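Local coordinates for protein N-acetyltransferase (Staphylococcus aureus subsp. aureus, PDB 4M85) that probably transfers the acetyl group of acetyl-CoA to an amine, as a GNAT-family N-acetyltransferase whose acceptor is not established, at residues 7-12 with 62-67; 18-23 with 72-77; 133-138 with 160-165; 139-142 with 146-149. All coordinates share one frame; numbering follows the deposited sequence.

In the fold
All four contacts rest on or beside one mixed seven-stranded sheet. Contact 1 and contact 2 alternate along the chain, their segments crossing, and bring the loop 7-12 and helix 13-26 against the adjacent strands 60-65 and 68-77; their centres are about 13 Å apart. Contacts 3 and 4 come later and share helix 130-140; contact 4 is nested inside the loop that contact 3 closes, with about 10 Å between centres. Strand 68-77 joins the two halves: I74 faces helix 13-26, while I73 packs under L135 and L138 of helix 130-140. The centres of contacts 2 and 3 are about 16 Å apart. The sheet is thus sandwiched by helices, as expected of a GNAT acetyltransferase.

Contact 1: residues 7-12 with 62-67; sequences QARPED and VYEVEN
V62 forks between A8 and D12, one methyl for each. Its CG1 comes against the flank of A8, with A8 CB 4.0 Å from V62 CG1 and A8 CA close by as well. The other branch, CG2, lies beside the carboxylate of D12, whose side chain and that of V62 cross obliquely, D12 OD2 coming to 4.0 Å from V62 CG2. That oxygen is already engaged: R9 N donates to D12 OD2 at 2.7 Å in a nearly straight bond of 168°, arriving from above the carboxylate plane, and R6 NH1 adds a salt bridge to the same atom. In return D12 N bonds R9 O at 2.8 Å, closing the 3-10 turn, so backbone and side chain of D12 both clamp the loop. Further along the strand E64 is fully extended (chi1 -176°, chi2 -172°), which carries its carboxylate out to the loop. There its OE1 forms a salt bridge with R6 NE, while the R9 guanidinium stands obliquely to it, R9 NH1 being 4.4 Å from E64 OE1, beyond a salt bridge. Backbone hydrogen bonds between V62 and R6 and between E64 and M4 pair strand 60-65 with the antiparallel edge strand 4-7. The loop leaving that edge strand leads directly into helix 13-26, the first beta-to-alpha connection of the GNAT fold.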
loop_
_atom_site.group_PDB
_atom_site.type_symbol
_atom_site.label_atom_id
_atom_site.label_comp_id
_atom_site.label_asym_id
_atom_site.label_seq_id
_atom_site.Cartn_x
_atom_site.Cartn_y
_atom_site.Cartn_z
ATOM N N GLN A 7 -6.017 -5.160 -12.617
ATOM C CA GLN A 7 -6.725 -4.611 -11.479
ATOM C C GLN A 7 -7.045 -5.726 -10.512
ATOM O O GLN A 7 -7.404 -6.832 -10.913
ATOM C CB GLN A 7 -8.023 -3.928 -11.889
ATOM C CG GLN A 7 -7.874 -2.514 -12.403
ATOM C CD GLN A 7 -7.461 -1.498 -11.343
ATOM O OE1 GLN A 7 -6.775 -0.534 -11.673
ATOM N NE2 GLN A 7 -7.869 -1.702 -10.079
ATOM N N ALA A 8 -6.925 -5.419 -9.222
ATOM C CA ALA A 8 -7.327 -6.330 -8.168
ATOM C C ALA A 8 -8.819 -6.615 -8.305
ATOM O O ALA A 8 -9.567 -5.796 -8.837
ATOM C CB ALA A 8 -7.031 -5.707 -6.815
ATOM N N ARG A 9 -9.238 -7.798 -7.883
ATOM C CA ARG A 9 -10.646 -8.128 -7.775
ATOM C C ARG A 9 -10.932 -8.469 -6.319
ATOM O O ARG A 9 -10.004 -8.755 -5.565
ATOM C CB ARG A 9 -10.959 -9.343 -8.626
ATOM C CG ARG A 9 -10.709 -9.181 -10.119
ATOM C CD ARG A 9 -11.127 -10.462 -10.838
ATOM N NE ARG A 9 -10.502 -10.581 -12.158
ATOM C CZ ARG A 9 -9.520 -11.431 -12.488
ATOM N NH1 ARG A 9 -8.999 -12.281 -11.621
ATOM N NH2 ARG A 9 -9.059 -11.428 -13.725
ATOM N N PRO A 10 -12.214 -8.464 -5.921
ATOM C CA PRO A 10 -12.566 -8.722 -4.516
ATOM C C PRO A 10 -11.913 -9.971 -3.939
ATOM O O PRO A 10 -11.462 -9.967 -2.791
ATOM C CB PRO A 10 -14.085 -8.882 -4.584
ATOM C CG PRO A 10 -14.490 -7.922 -5.664
ATOM C CD PRO A 10 -13.368 -7.933 -6.676
ATOM N N GLU A 11 -11.866 -11.026 -4.748
ATOM C CA GLU A 11 -11.290 -12.314 -4.338
ATOM C C GLU A 11 -9.776 -12.292 -4.123
ATOM O O GLU A 11 -9.207 -13.242 -3.554
ATOM C CB GLU A 11 -11.655 -13.429 -5.328
ATOM C CG GLU A 11 -11.807 -12.977 -6.782
ATOM C CD GLU A 11 -13.151 -12.296 -7.035
ATOM O OE1 GLU A 11 -14.186 -12.814 -6.544
ATOM O OE2 GLU A 11 -13.176 -11.235 -7.683
ATOM N N ASP A 12 -9.111 -11.226 -4.563
ATOM C CA ASP A 12 -7.689 -11.069 -4.264
ATOM C C ASP A 12 -7.443 -10.626 -2.823
ATOM O O ASP A 12 -6.317 -10.660 -2.351
ATOM C CB ASP A 12 -7.046 -10.043 -5.195
ATOM C CG ASP A 12 -7.074 -10.468 -6.641
ATOM O OD1 ASP A 12 -6.908 -11.698 -6.943
ATOM O OD2 ASP A 12 -7.233 -9.560 -7.485
ATOM N N VAL A 62 -2.429 -5.884 -9.118
ATOM C CA VAL A 62 -1.744 -7.066 -8.643
ATOM C C VAL A 62 -0.923 -7.652 -9.777
ATOM O O VAL A 62 -1.279 -7.485 -10.963
ATOM C CB VAL A 62 -2.704 -8.144 -8.072
ATOM C CG1 VAL A 62 -3.530 -7.563 -6.927
ATOM C CG2 VAL A 62 -3.652 -8.680 -9.131
ATOM N N TYR A 63 0.165 -8.314 -9.380
ATOM C CA TYR A 63 0.942 -9.194 -10.258
ATOM C C TYR A 63 0.559 -10.650 -9.954
ATOM O O TYR A 63 0.877 -11.188 -8.897
ATOM C CB TYR A 63 2.441 -8.979 -10.074
ATOM C CG TYR A 63 3.281 -9.488 -11.232
ATOM C CD1 TYR A 63 3.503 -10.855 -11.409
ATOM C CD2 TYR A 63 3.874 -8.602 -12.145
ATOM C CE1 TYR A 63 4.284 -11.333 -12.469
ATOM C CE2 TYR A 63 4.637 -9.072 -13.215
ATOM C CZ TYR A 63 4.841 -10.449 -13.369
ATOM O OH TYR A 63 5.619 -10.943 -14.406
ATOM N N GLU A 64 -0.146 -11.254 -10.893
ATOM C CA GLU A 64 -0.620 -12.614 -10.772
ATOM C C GLU A 64 0.379 -13.573 -11.449
ATOM O O GLU A 64 0.648 -13.434 -12.633
ATOM C CB GLU A 64 -1.996 -12.711 -11.418
ATOM C CG GLU A 64 -2.661 -14.071 -11.271
ATOM C CD GLU A 64 -3.918 -14.184 -12.084
ATOM O OE1 GLU A 64 -4.726 -13.217 -12.089
ATOM O OE2 GLU A 64 -4.091 -15.243 -12.731
ATOM N N VAL A 65 0.924 -14.505 -10.671
ATOM C CA VAL A 65 1.806 -15.573 -11.136
ATOM C C VAL A 65 1.174 -16.947 -10.837
ATOM O O VAL A 65 0.848 -17.276 -9.666
ATOM C CB VAL A 65 3.178 -15.552 -10.397
ATOM C CG1 VAL A 65 4.081 -16.674 -10.889
ATOM C CG2 VAL A 65 3.891 -14.227 -10.576
ATOM N N GLU A 66 1.037 -17.769 -11.874
ATOM C CA GLU A 66 0.521 -19.131 -11.699
ATOM C C GLU A 66 -0.789 -19.120 -10.900
ATOM O O GLU A 66 -0.940 -19.862 -9.923
ATOM C CB GLU A 66 1.575 -20.015 -11.002
ATOM C CG GLU A 66 2.790 -20.299 -11.867
ATOM C CD GLU A 66 2.423 -21.079 -13.126
ATOM O OE1 GLU A 66 1.737 -22.121 -12.998
ATOM O OE2 GLU A 66 2.803 -20.658 -14.244
ATOM N N ASN A 67 -1.700 -18.232 -11.305
ATOM C CA ASN A 67 -3.014 -18.068 -10.683
ATOM C C ASN A 67 -3.006 -17.560 -9.233
ATOM O O ASN A 67 -4.023 -17.607 -8.570
ATOM C CB ASN A 67 -3.817 -19.374 -10.787
ATOM C CG ASN A 67 -3.798 -19.951 -12.189
ATOM O OD1 ASN A 67 -4.197 -19.283 -13.141
ATOM N ND2 ASN A 67 -3.315 -21.184 -12.329
#

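Contact 2: residues 18-23 with 72-77; sequences KLVYMV and CIISYS
The hydroxyl OH of Y76, hydrogen-bonded to both E117 OE1 and R54 NH1, lies toward the end of strand 68-77, whose middle, at C72 and I74, meets L19 and V20 of helix 13-26. The Y76 ring is also flanked by the rings of H59 and Y84. Between helix and strand themselves the meeting is apolar, and no hydrogen bond crosses it. L19 extends one methyl toward the sheet: its CD1 comes to 3.8 Å from C72 SG and to 4.0 Å from C72 N, thus lying against both the sulfur and the backbone of the strand. The sulfur takes the crowded position between the backbone N and carbonyl carbon of C72 (chi1 73°). At the next residue of the helix, V20 and I74 cross at about a right angle and touch by single methyls, V20 CG2 lying 3.9 Å from I74 CD1. The second torsion of I74 is extended (chi2 -180°), which carries CD1 toward the helix. Beyond these pairs V20 also packs on I44 of helix 37-49, and L19 on A120 of the neighbouring strand 114-121. All four touching residues are buried, and the centre of the contact lies about 2 Å from that of the chain. The intervening I73 points the other way, against L134, L135 and L138 of helix 130-140. Helix 13-26 over one face of the central sheet and helix 130-140 over the other form the layered alpha/beta core of the GNAT fold.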
loop_
_atom_site.group_PDB
_atom_site.type_symbol
_atom_site.label_atom_id
_atom_site.label_comp_id
_atom_site.label_asym_id
_atom_site.label_seq_id
_atom_site.Cartn_x
_atom_site.Cartn_y
_atom_site.Cartn_z
ATOM N N LYS A 18 -2.478 -10.206 3.533
ATOM C CA LYS A 18 -1.222 -10.716 4.085
ATOM C C LYS A 18 -0.087 -9.759 3.768
ATOM O O LYS A 18 0.733 -9.446 4.640
ATOM C CB LYS A 18 -0.948 -12.115 3.543
ATOM C CG LYS A 18 -1.965 -13.143 4.003
ATOM C CD LYS A 18 -1.591 -14.519 3.464
ATOM C CE LYS A 18 -2.759 -15.489 3.513
ATOM N NZ LYS A 18 -2.359 -16.795 2.907
ATOM N N LEU A 19 -0.075 -9.251 2.537
ATOM C CA LEU A 19 0.944 -8.288 2.108
ATOM C C LEU A 19 0.905 -7.008 2.947
ATOM O O LEU A 19 1.943 -6.560 3.437
ATOM C CB LEU A 19 0.781 -7.958 0.619
ATOM C CG LEU A 19 1.281 -9.002 -0.393
ATOM C CD1 LEU A 19 0.719 -8.758 -1.793
ATOM C CD2 LEU A 19 2.816 -9.063 -0.450
ATOM N N VAL A 20 -0.294 -6.426 3.101
ATOM C CA VAL A 20 -0.479 -5.196 3.882
ATOM C C VAL A 20 -0.126 -5.484 5.339
ATOM O O VAL A 20 0.563 -4.720 5.969
ATOM C CB VAL A 20 -1.944 -4.659 3.773
ATOM C CG1 VAL A 20 -2.219 -3.532 4.775
ATOM C CG2 VAL A 20 -2.232 -4.183 2.352
ATOM N N TYR A 21 -0.596 -6.603 5.863
ATOM C CA TYR A 21 -0.266 -6.983 7.228
ATOM C C TYR A 21 1.254 -6.966 7.458
ATOM O O TYR A 21 1.740 -6.454 8.477
ATOM C CB TYR A 21 -0.831 -8.373 7.565
ATOM C CG TYR A 21 -0.604 -8.726 9.001
ATOM C CD1 TYR A 21 0.493 -9.500 9.405
ATOM C CD2 TYR A 21 -1.470 -8.253 9.970
ATOM C CE1 TYR A 21 0.709 -9.784 10.754
ATOM C CE2 TYR A 21 -1.265 -8.520 11.308
ATOM C CZ TYR A 21 -0.183 -9.282 11.701
ATOM O OH TYR A 21 -0.044 -9.520 13.058
ATOM N N MET A 22 2.005 -7.549 6.528
ATOM C CA MET A 22 3.475 -7.601 6.661
ATOM C C MET A 22 4.069 -6.204 6.705
ATOM O O MET A 22 4.963 -5.917 7.504
ATOM C CB MET A 22 4.104 -8.393 5.515
ATOM C CG MET A 22 4.213 -9.889 5.781
ATOM S SD MET A 22 4.354 -10.810 4.247
ATOM C CE MET A 22 5.466 -9.775 3.255
ATOM N N VAL A 23 3.567 -5.318 5.858
ATOM C CA VAL A 23 4.057 -3.958 5.850
ATOM C C VAL A 23 3.748 -3.282 7.190
ATOM O O VAL A 23 4.617 -2.616 7.765
ATOM C CB VAL A 23 3.472 -3.142 4.681
ATOM C CG1 VAL A 23 3.851 -1.671 4.807
ATOM C CG2 VAL A 23 3.985 -3.687 3.356
ATOM N N CYS A 72 1.574 -6.672 -5.049
ATOM C CA CYS A 72 0.603 -5.621 -5.343
ATOM C C CYS A 72 1.146 -4.236 -5.132
ATOM O O CYS A 72 2.155 -4.054 -4.455
ATOM C CB CYS A 72 -0.669 -5.778 -4.536
ATOM S SG CYS A 72 -0.495 -5.353 -2.805
ATOM N N ILE A 73 0.471 -3.273 -5.770
ATOM C CA ILE A 73 0.795 -1.865 -5.652
ATOM C C ILE A 73 -0.490 -1.068 -5.363
ATOM O O ILE A 73 -1.498 -1.295 -6.001
ATOM C CB ILE A 73 1.532 -1.320 -6.899
ATOM C CG1 ILE A 73 1.982 0.110 -6.645
ATOM C CG2 ILE A 73 0.671 -1.399 -8.165
ATOM C CD1 ILE A 73 3.144 0.565 -7.502
ATOM N N ILE A 74 -0.437 -0.160 -4.381
ATOM C CA ILE A 74 -1.663 0.503 -3.851
ATOM C C ILE A 74 -1.462 2.003 -3.978
ATOM O O ILE A 74 -0.493 2.523 -3.479
ATOM C CB ILE A 74 -1.907 0.169 -2.353
ATOM C CG1 ILE A 74 -1.831 -1.338 -2.132
ATOM C CG2 ILE A 74 -3.253 0.722 -1.864
ATOM C CD1 ILE A 74 -2.054 -1.806 -0.701
ATOM N N SER A 75 -2.391 2.671 -4.669
ATOM C CA SER A 75 -2.296 4.093 -4.950
ATOM C C SER A 75 -3.682 4.735 -5.080
ATOM O O SER A 75 -4.625 4.071 -5.448
ATOM C CB SER A 75 -1.521 4.319 -6.226
ATOM O OG SER A 75 -2.219 3.820 -7.355
ATOM N N TYR A 76 -3.756 6.028 -4.782
ATOM C CA TYR A 76 -5.019 6.804 -4.763
ATOM C C TYR A 76 -4.677 8.297 -4.621
ATOM O O TYR A 76 -3.537 8.645 -4.251
ATOM C CB TYR A 76 -5.915 6.344 -3.602
ATOM C CG TYR A 76 -5.149 6.144 -2.324
ATOM C CD1 TYR A 76 -4.781 4.880 -1.898
ATOM C CD2 TYR A 76 -4.754 7.225 -1.553
ATOM C CE1 TYR A 76 -4.031 4.692 -0.753
ATOM C CE2 TYR A 76 -4.018 7.042 -0.400
ATOM C CZ TYR A 76 -3.651 5.775 -0.009
ATOM O OH TYR A 76 -2.917 5.620 1.150
ATOM N N SER A 77 -5.641 9.191 -4.882
ATOM C CA SER A 77 -5.333 10.628 -4.839
ATOM C C SER A 77 -4.969 11.078 -3.453
ATOM O O SER A 77 -5.624 10.706 -2.476
ATOM C CB SER A 77 -6.498 11.508 -5.366
ATOM O OG SER A 77 -7.698 11.160 -4.723
#

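Contact 3: residues 133-138 with 160-165; sequences KLLTSL and KLYKKV
L135 reaches from helix 130-140 to Y162 of helix 156-164 and to V165 just beyond its end. At its base CB lies above the sheet, 4.3 Å from I73 CD1. CG stands anti to the backbone N (chi1 -179°), directed outward, and there the chain divides. CD1 turns along its own helix toward L139 in the next turn, 4.1 Å from L139 CG, while CD2 crosses the gap. This second methyl touches the tyrosine at the ring edge, near the ring plane and not over a face: L135 CD2 is 3.7 Å from Y162 CD1 and 3.8 Å from Y162 CE1. The two side chains lie at about a right angle. The same methyl is 4.1 Å from V165 CG2, so a single carbon fills the notch between tyrosine and valine. The other valine branch faces T136, where V165 CG1 approaches T136 OG1 at 4.2 Å; that hydroxyl is hydrogen-bonded to T132 O, one turn back, and meets V165 through van der Waals contact alone. Y162 packs on L149 and C151 of strand 147-152 as well, tying its helix to the sheet beneath. Helices 130-140 and 156-164, joined through strand 147-152, are the pair that in GNAT enzymes follows the fourth and fifth strands; in relatives the first of them begins at the pyrophosphate-binding loop for acetyl-CoA.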
loop_
_atom_site.group_PDB
_atom_site.type_symbol
_atom_site.label_atom_id
_atom_site.label_comp_id
_atom_site.label_asym_id
_atom_site.label_seq_id
_atom_site.Cartn_x
_atom_site.Cartn_y
_atom_site.Cartn_z
ATOM N N LYS A 133 8.098 -3.822 -12.103
ATOM C CA LYS A 133 7.092 -3.999 -13.142
ATOM C C LYS A 133 5.756 -3.370 -12.744
ATOM O O LYS A 133 5.057 -2.780 -13.579
ATOM C CB LYS A 133 6.884 -5.484 -13.447
ATOM C CG LYS A 133 8.026 -6.149 -14.224
ATOM C CD LYS A 133 7.704 -7.629 -14.465
ATOM C CE LYS A 133 8.942 -8.506 -14.583
ATOM N NZ LYS A 133 9.872 -7.997 -15.631
ATOM N N LEU A 134 5.375 -3.527 -11.485
ATOM C CA LEU A 134 4.098 -2.970 -11.021
ATOM C C LEU A 134 4.159 -1.460 -11.014
ATOM O O LEU A 134 3.223 -0.783 -11.431
ATOM C CB LEU A 134 3.743 -3.479 -9.624
ATOM C CG LEU A 134 3.137 -4.860 -9.549
ATOM C CD1 LEU A 134 3.069 -5.265 -8.102
ATOM C CD2 LEU A 134 1.758 -4.862 -10.189
ATOM N N LEU A 135 5.278 -0.938 -10.561
ATOM C CA LEU A 135 5.477 0.504 -10.516
ATOM C C LEU A 135 5.478 1.127 -11.928
ATOM O O LEU A 135 4.790 2.114 -12.192
ATOM C CB LEU A 135 6.777 0.807 -9.778
ATOM C CG LEU A 135 7.181 2.272 -9.575
ATOM C CD1 LEU A 135 6.016 3.009 -8.947
ATOM C CD2 LEU A 135 8.422 2.406 -8.708
ATOM N N THR A 136 6.258 0.542 -12.825
ATOM C CA THR A 136 6.372 1.031 -14.198
ATOM C C THR A 136 4.999 1.041 -14.878
ATOM O O THR A 136 4.596 2.018 -15.479
ATOM C CB THR A 136 7.386 0.176 -14.953
ATOM O OG1 THR A 136 8.666 0.416 -14.405
ATOM C CG2 THR A 136 7.446 0.507 -16.428
ATOM N N SER A 137 4.260 -0.040 -14.723
ATOM C CA SER A 137 2.970 -0.147 -15.354
ATOM C C SER A 137 1.950 0.840 -14.742
ATOM O O SER A 137 1.118 1.378 -15.463
ATOM C CB SER A 137 2.477 -1.591 -15.288
ATOM O OG SER A 137 1.093 -1.625 -15.415
ATOM N N LEU A 138 2.026 1.079 -13.427
ATOM C CA LEU A 138 1.152 2.040 -12.772
ATOM C C LEU A 138 1.457 3.466 -13.237
ATOM O O LEU A 138 0.531 4.256 -13.460
ATOM C CB LEU A 138 1.294 1.964 -11.245
ATOM C CG LEU A 138 0.463 2.954 -10.417
ATOM C CD1 LEU A 138 -1.016 2.710 -10.657
ATOM C CD2 LEU A 138 0.780 2.838 -8.930
ATOM N N LYS A 160 17.276 3.594 -5.063
ATOM C CA LYS A 160 17.909 3.518 -6.376
ATOM C C LYS A 160 16.891 3.122 -7.421
ATOM O O LYS A 160 16.821 3.724 -8.470
ATOM C CB LYS A 160 19.001 2.461 -6.408
ATOM C CG LYS A 160 20.184 2.724 -5.519
ATOM C CD LYS A 160 21.113 1.529 -5.567
ATOM C CE LYS A 160 22.428 1.835 -4.892
ATOM N NZ LYS A 160 23.255 0.602 -4.801
ATOM N N LEU A 161 16.122 2.074 -7.134
ATOM C CA LEU A 161 15.016 1.660 -8.007
ATOM C C LEU A 161 14.096 2.838 -8.332
ATOM O O LEU A 161 13.774 3.076 -9.509
ATOM C CB LEU A 161 14.229 0.480 -7.398
ATOM C CG LEU A 161 12.875 0.051 -8.010
ATOM C CD1 LEU A 161 12.943 -0.131 -9.529
ATOM C CD2 LEU A 161 12.367 -1.220 -7.353
ATOM N N TYR A 162 13.723 3.620 -7.321
ATOM C CA TYR A 162 12.816 4.749 -7.565
ATOM C C TYR A 162 13.441 5.852 -8.407
ATOM O O TYR A 162 12.795 6.358 -9.358
ATOM C CB TYR A 162 12.251 5.319 -6.262
ATOM C CG TYR A 162 11.532 4.283 -5.428
ATOM C CD1 TYR A 162 10.775 3.299 -6.028
ATOM C CD2 TYR A 162 11.614 4.296 -4.037
ATOM C CE1 TYR A 162 10.135 2.336 -5.289
ATOM C CE2 TYR A 162 10.970 3.329 -3.272
ATOM C CZ TYR A 162 10.233 2.353 -3.911
ATOM O OH TYR A 162 9.578 1.385 -3.205
ATOM N N LYS A 163 14.678 6.226 -8.076
ATOM C CA LYS A 163 15.410 7.226 -8.874
ATOM C C LYS A 163 15.647 6.757 -10.301
ATOM O O LYS A 163 15.667 7.575 -11.205
ATOM C CB LYS A 163 16.743 7.625 -8.232
ATOM C CG LYS A 163 16.635 8.500 -6.986
ATOM C CD LYS A 163 16.079 9.865 -7.335
ATOM C CE LYS A 163 15.919 10.763 -6.129
ATOM N NZ LYS A 163 17.133 11.549 -5.862
ATOM N N LYS A 164 15.799 5.455 -10.504
ATOM C CA LYS A 164 16.034 4.912 -11.845
ATOM C C LYS A 164 14.807 5.076 -12.748
ATOM O O LYS A 164 14.964 5.345 -13.935
ATOM C CB LYS A 164 16.447 3.449 -11.774
ATOM C CG LYS A 164 17.125 2.937 -13.039
ATOM C CD LYS A 164 17.508 1.465 -12.942
ATOM C CE LYS A 164 17.886 0.899 -14.320
ATOM N NZ LYS A 164 18.665 -0.374 -14.191
ATOM N N VAL A 165 13.593 4.922 -12.212
ATOM C CA VAL A 165 12.387 5.165 -13.021
ATOM C C VAL A 165 11.991 6.633 -13.029
ATOM O O VAL A 165 10.975 6.985 -13.605
ATOM C CB VAL A 165 11.163 4.306 -12.611
ATOM C CG1 VAL A 165 11.542 2.839 -12.550
ATOM C CG2 VAL A 165 10.578 4.761 -11.288
#

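Contact 4: residues 139-142 with 146-149; sequences LESN and KWSL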
loop_
_atom_site.group_PDB
_atom_site.type_symbol
_atom_site.label_atom_id
_atom_site.label_comp_id
_atom_site.label_asym_id
_atom_site.label_seq_id
_atom_site.Cartn_x
_atom_site.Cartn_y
_atom_site.Cartn_z
ATOM N N LEU A 139 2.747 3.812 -13.344
ATOM C CA LEU A 139 3.128 5.167 -13.779
ATOM C C LEU A 139 2.664 5.399 -15.216
ATOM O O LEU A 139 2.187 6.465 -15.535
ATOM C CB LEU A 139 4.637 5.415 -13.647
ATOM C CG LEU A 139 5.197 5.405 -12.205
ATOM C CD1 LEU A 139 6.715 5.428 -12.242
ATOM C CD2 LEU A 139 4.675 6.546 -11.340
ATOM N N GLU A 140 2.771 4.396 -16.079
ATOM C CA GLU A 140 2.265 4.527 -17.453
ATOM C C GLU A 140 0.720 4.691 -17.559
ATOM O O GLU A 140 0.230 5.222 -18.567
ATOM C CB GLU A 140 2.747 3.334 -18.306
ATOM C CG GLU A 140 2.609 3.512 -19.824
ATOM C CD GLU A 140 1.225 3.156 -20.409
ATOM O OE1 GLU A 140 0.483 2.333 -19.829
ATOM O OE2 GLU A 140 0.889 3.664 -21.501
ATOM N N SER A 141 -0.038 4.250 -16.551
ATOM C CA SER A 141 -1.516 4.350 -16.577
ATOM C C SER A 141 -2.073 5.797 -16.611
ATOM O O SER A 141 -3.239 6.008 -16.988
ATOM C CB SER A 141 -2.161 3.592 -15.389
ATOM O OG SER A 141 -2.004 4.327 -14.179
ATOM N N ASN A 142 -1.261 6.765 -16.196
ATOM C CA ASN A 142 -1.640 8.189 -16.198
ATOM C C ASN A 142 -0.400 9.070 -16.161
ATOM O O ASN A 142 0.238 9.224 -15.113
ATOM C CB ASN A 142 -2.518 8.528 -14.991
ATOM C CG ASN A 142 -3.249 9.857 -15.141
ATOM O OD1 ASN A 142 -2.897 10.700 -15.975
ATOM N ND2 ASN A 142 -4.279 10.044 -14.325
ATOM N N LYS A 146 1.016 13.922 -11.074
ATOM C CA LYS A 146 2.220 13.822 -10.263
ATOM C C LYS A 146 2.053 12.672 -9.288
ATOM O O LYS A 146 1.183 12.714 -8.414
ATOM C CB LYS A 146 2.476 15.124 -9.497
ATOM C CG LYS A 146 3.647 15.036 -8.525
ATOM C CD LYS A 146 4.422 16.350 -8.410
ATOM C CE LYS A 146 3.674 17.440 -7.658
ATOM N NZ LYS A 146 3.311 16.995 -6.294
ATOM N N TRP A 147 2.883 11.641 -9.455
ATOM C CA TRP A 147 2.895 10.510 -8.551
ATOM C C TRP A 147 3.867 10.770 -7.420
ATOM O O TRP A 147 4.911 11.423 -7.593
ATOM C CB TRP A 147 3.258 9.231 -9.298
ATOM C CG TRP A 147 2.350 8.900 -10.430
ATOM C CD1 TRP A 147 2.457 9.341 -11.697
ATOM C CD2 TRP A 147 1.222 8.016 -10.412
ATOM N NE1 TRP A 147 1.466 8.831 -12.470
ATOM C CE2 TRP A 147 0.692 8.001 -11.712
ATOM C CE3 TRP A 147 0.614 7.238 -9.426
ATOM C CZ2 TRP A 147 -0.419 7.253 -12.056
ATOM C CZ3 TRP A 147 -0.493 6.498 -9.764
ATOM C CH2 TRP A 147 -1.013 6.518 -11.074
ATOM N N SER A 148 3.515 10.307 -6.237
ATOM C CA SER A 148 4.422 10.388 -5.098
ATOM C C SER A 148 4.525 9.077 -4.318
ATOM O O SER A 148 3.663 8.210 -4.416
ATOM C CB SER A 148 4.001 11.521 -4.155
ATOM O OG SER A 148 2.828 11.209 -3.446
ATOM N N LEU A 149 5.606 8.951 -3.550
ATOM C CA LEU A 149 5.778 7.842 -2.635
ATOM C C LEU A 149 6.743 8.199 -1.528
ATOM O O LEU A 149 7.455 9.208 -1.607
ATOM C CB LEU A 149 6.198 6.559 -3.349
ATOM C CG LEU A 149 7.521 6.447 -4.077
ATOM C CD1 LEU A 149 8.693 6.356 -3.099
ATOM C CD2 LEU A 149 7.501 5.226 -5.000
#
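Leaving helix 130-140, the chain turns back into strand 147-152, with L139 CA 7.5 Å from W147 CA and the backbones wider apart at N142 and K146. W147 is the side chain on which the turn closes. Its indole NE1 donates to N142 O at 2.9 Å, with an N-H...O angle of 155°; the acceptor lies close to the ring plane, and the donor sits nearly in line with the carbonyl bond. One face of the same ring is covered by L139. The methyl CD2 stands 3.7 Å from the centroid of the five-membered ring, 22° off its normal, a CH-pi contact, and L139 CD2 is only 3.4 Å from W147 CG. The leucine and tryptophan chains run past each other in opposite directions. The hydrogen bond at the edge and the methyl over the face together fix how the indole is rotated. The pairing joins helix to following strand within a beta-alpha-beta unit, made by the adjacent parallel strands 114-121 and 147-152 with helix 130-140 between them, the central crossover of the GNAT fold. Toward the six-membered ring, N142 CB lies 3.8 Å from W147 CZ2. S141 OG approaches obliquely, 3.9 Å from W147 CH2, its hydroxyl being hydrogen-bonded to L138 O. The amide of N142 is turned away from the indole by its extended first torsion (chi1 -164°), and OD1 accepts from H144 N inside the turn. The Y114 ring of strand 114-121 meets W147 with its plane steeply inclined.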